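Local coordinates for protein glycosyl hydrolase, family 38 (Enterococcus faecalis, PDB 5KBP) that probably hydrolyses alpha-mannosidic linkages as a member of glycoside hydrolase family 38, with an associated capacity to bind carbohydrate and metal ions, at residues Ser360-Arg366 / Thr765-Gln769. Numbering follows the deposited sequence.
Sequences SVDEVHR and TPEAQ
The carboxylate of Asp362 is gripped at both oxygens. OD2 takes the backbone N-H of Glu767 at 3.1 Å from N, a nearly straight bond (166°) from above the carboxylate plane, while OD1 forms a salt bridge with Arg303. Carbon packs around these bonds: CD of Pro766 comes to 3.1 Å from OD2, and CB of Thr765 lies 3.4 Å from OD1. The methyl CG2 of Thr765 lies 3.5 Å from the carbonyl O of Ser360.

One turn along the helix, NH1 of Arg366 donates to OE2 of Glu767 at 3.0 Å, with OE1 nearly as close. Glu767 lies at the edge of the guanidinium, near its plane, while NH1 comes to OE2 from above the carboxylate plane; the two planes stand 84° apart, so this is no flat two-pronged pairing. Glu767 reaches across with a nearly straight chain, whereas Arg366 bends at chi3 (-57°), which lays its guanidinium back over CA of Glu363 and leaves NH1 facing the carboxylate. NH2 of Arg366 forms a salt bridge with Glu373 of the second subunit.

The contact joins the 3-10 turn between strands 745-753 and 772-783, in the beta-rich C-terminal part, to the first turn of helix 362-393 of the alpha-mannosidase middle domain. With OE2 of Glu767 only 4.1 Å from OD2 of Asp362, the two arginines probably offset the repulsion between neighbouring carboxylates.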
loop_
_atom_site.group_PDB
_atom_site.type_symbol
_atom_site.label_atom_id
_atom_site.label_comp_id
_atom_site.label_asym_id
_atom_site.label_seq_id
_atom_site.Cartn_x
_atom_site.Cartn_y
_atom_site.Cartn_z
ATOM N N SER A 360 12.093 0.443 -10.593
ATOM C CA SER A 360 12.102 1.420 -9.514
ATOM C C SER A 360 12.758 0.791 -8.285
ATOM O O SER A 360 13.241 -0.345 -8.324
ATOM C CB SER A 360 10.682 1.906 -9.217
ATOM O OG SER A 360 10.140 2.605 -10.323
ATOM N N VAL A 361 12.771 1.537 -7.182
ATOM C CA VAL A 361 13.338 1.035 -5.935
ATOM C C VAL A 361 12.286 0.210 -5.204
ATOM O O VAL A 361 11.102 0.243 -5.559
ATOM C CB VAL A 361 13.869 2.183 -5.059
ATOM C CG1 VAL A 361 15.128 2.775 -5.674
ATOM C CG2 VAL A 361 12.808 3.255 -4.893
ATOM N N ASP A 362 12.715 -0.532 -4.177
ATOM C CA ASP A 362 11.839 -1.516 -3.542
ATOM C C ASP A 362 10.583 -0.876 -2.965
ATOM O O ASP A 362 9.496 -1.460 -3.032
ATOM C CB ASP A 362 12.595 -2.265 -2.445
ATOM C CG ASP A 362 13.723 -3.113 -2.989
ATOM O OD1 ASP A 362 13.828 -3.250 -4.225
ATOM O OD2 ASP A 362 14.496 -3.655 -2.175
ATOM N N GLU A 363 10.713 0.320 -2.383
ATOM C CA GLU A 363 9.562 0.958 -1.753
ATOM C C GLU A 363 8.459 1.244 -2.761
ATOM O O GLU A 363 7.272 1.167 -2.422
ATOM C CB GLU A 363 9.985 2.252 -1.056
ATOM C CG GLU A 363 10.980 2.068 0.081
ATOM C CD GLU A 363 12.407 1.904 -0.406
ATOM O OE1 GLU A 363 13.141 1.072 0.167
ATOM O OE2 GLU A 363 12.791 2.604 -1.367
ATOM N N VAL A 364 8.830 1.567 -4.001
ATOM C CA VAL A 364 7.836 1.865 -5.027
ATOM C C VAL A 364 7.002 0.628 -5.335
ATOM O O VAL A 364 5.769 0.689 -5.411
ATOM C CB VAL A 364 8.520 2.411 -6.294
ATOM C CG1 VAL A 364 7.546 2.417 -7.460
ATOM C CG2 VAL A 364 9.076 3.806 -6.046
ATOM N N HIS A 365 7.664 -0.518 -5.502
ATOM C CA HIS A 365 6.970 -1.709 -5.976
ATOM C C HIS A 365 6.169 -2.395 -4.877
ATOM O O HIS A 365 5.168 -3.056 -5.173
ATOM C CB HIS A 365 7.972 -2.676 -6.605
ATOM C CG HIS A 365 8.616 -2.140 -7.844
ATOM N ND1 HIS A 365 9.983 -2.058 -7.999
ATOM C CD2 HIS A 365 8.079 -1.644 -8.984
ATOM C CE1 HIS A 365 10.261 -1.547 -9.185
ATOM N NE2 HIS A 365 9.122 -1.282 -9.801
ATOM N N ARG A 366 6.581 -2.258 -3.614
ATOM C CA ARG A 366 5.712 -2.692 -2.526
ATOM C C ARG A 366 4.443 -1.855 -2.479
ATOM O O ARG A 366 3.377 -2.362 -2.115
ATOM C CB ARG A 366 6.447 -2.622 -1.187
ATOM C CG ARG A 366 7.611 -3.591 -1.065
ATOM C CD ARG A 366 7.974 -3.843 0.389
ATOM N NE ARG A 366 8.298 -2.607 1.092
ATOM C CZ ARG A 366 9.513 -2.072 1.139
ATOM N NH1 ARG A 366 10.523 -2.666 0.520
ATOM N NH2 ARG A 366 9.719 -0.943 1.804
ATOM N N THR A 765 18.448 -2.760 -5.134
ATOM C CA THR A 765 17.066 -3.238 -5.104
ATOM C C THR A 765 17.088 -4.728 -4.785
ATOM O O THR A 765 16.937 -5.571 -5.679
ATOM C CB THR A 765 16.350 -2.960 -6.427
ATOM O OG1 THR A 765 17.130 -3.472 -7.517
ATOM C CG2 THR A 765 16.145 -1.463 -6.618
ATOM N N PRO A 766 17.286 -5.089 -3.513
ATOM C CA PRO A 766 17.348 -6.518 -3.164
ATOM C C PRO A 766 16.038 -7.255 -3.382
ATOM O O PRO A 766 16.061 -8.460 -3.659
ATOM C CB PRO A 766 17.748 -6.501 -1.682
ATOM C CG PRO A 766 17.342 -5.147 -1.192
ATOM C CD PRO A 766 17.564 -4.226 -2.353
ATOM N N GLU A 767 14.895 -6.576 -3.268
ATOM C CA GLU A 767 13.620 -7.236 -3.523
ATOM C C GLU A 767 13.368 -7.469 -5.007
ATOM O O GLU A 767 12.394 -8.146 -5.354
ATOM C CB GLU A 767 12.475 -6.430 -2.910
ATOM C CG GLU A 767 12.464 -6.467 -1.390
ATOM C CD GLU A 767 11.342 -5.645 -0.792
ATOM O OE1 GLU A 767 11.119 -5.749 0.432
ATOM O OE2 GLU A 767 10.685 -4.895 -1.543
ATOM N N ALA A 768 14.212 -6.921 -5.884
ATOM C CA ALA A 768 14.180 -7.283 -7.295
ATOM C C ALA A 768 14.734 -8.678 -7.546
ATOM O O ALA A 768 14.630 -9.175 -8.674
ATOM C CB ALA A 768 14.961 -6.260 -8.121
ATOM N N GLN A 769 15.325 -9.314 -6.532
ATOM C CA GLN A 769 15.780 -10.692 -6.653
ATOM C C GLN A 769 14.629 -11.689 -6.635
ATOM O O GLN A 769 14.866 -12.880 -6.865
ATOM C CB GLN A 769 16.770 -11.023 -5.533
ATOM C CG GLN A 769 18.046 -10.192 -5.549
ATOM C CD GLN A 769 19.010 -10.598 -6.651
ATOM O OE1 GLN A 769 18.723 -11.487 -7.449
ATOM N NE2 GLN A 769 20.165 -9.945 -6.693
#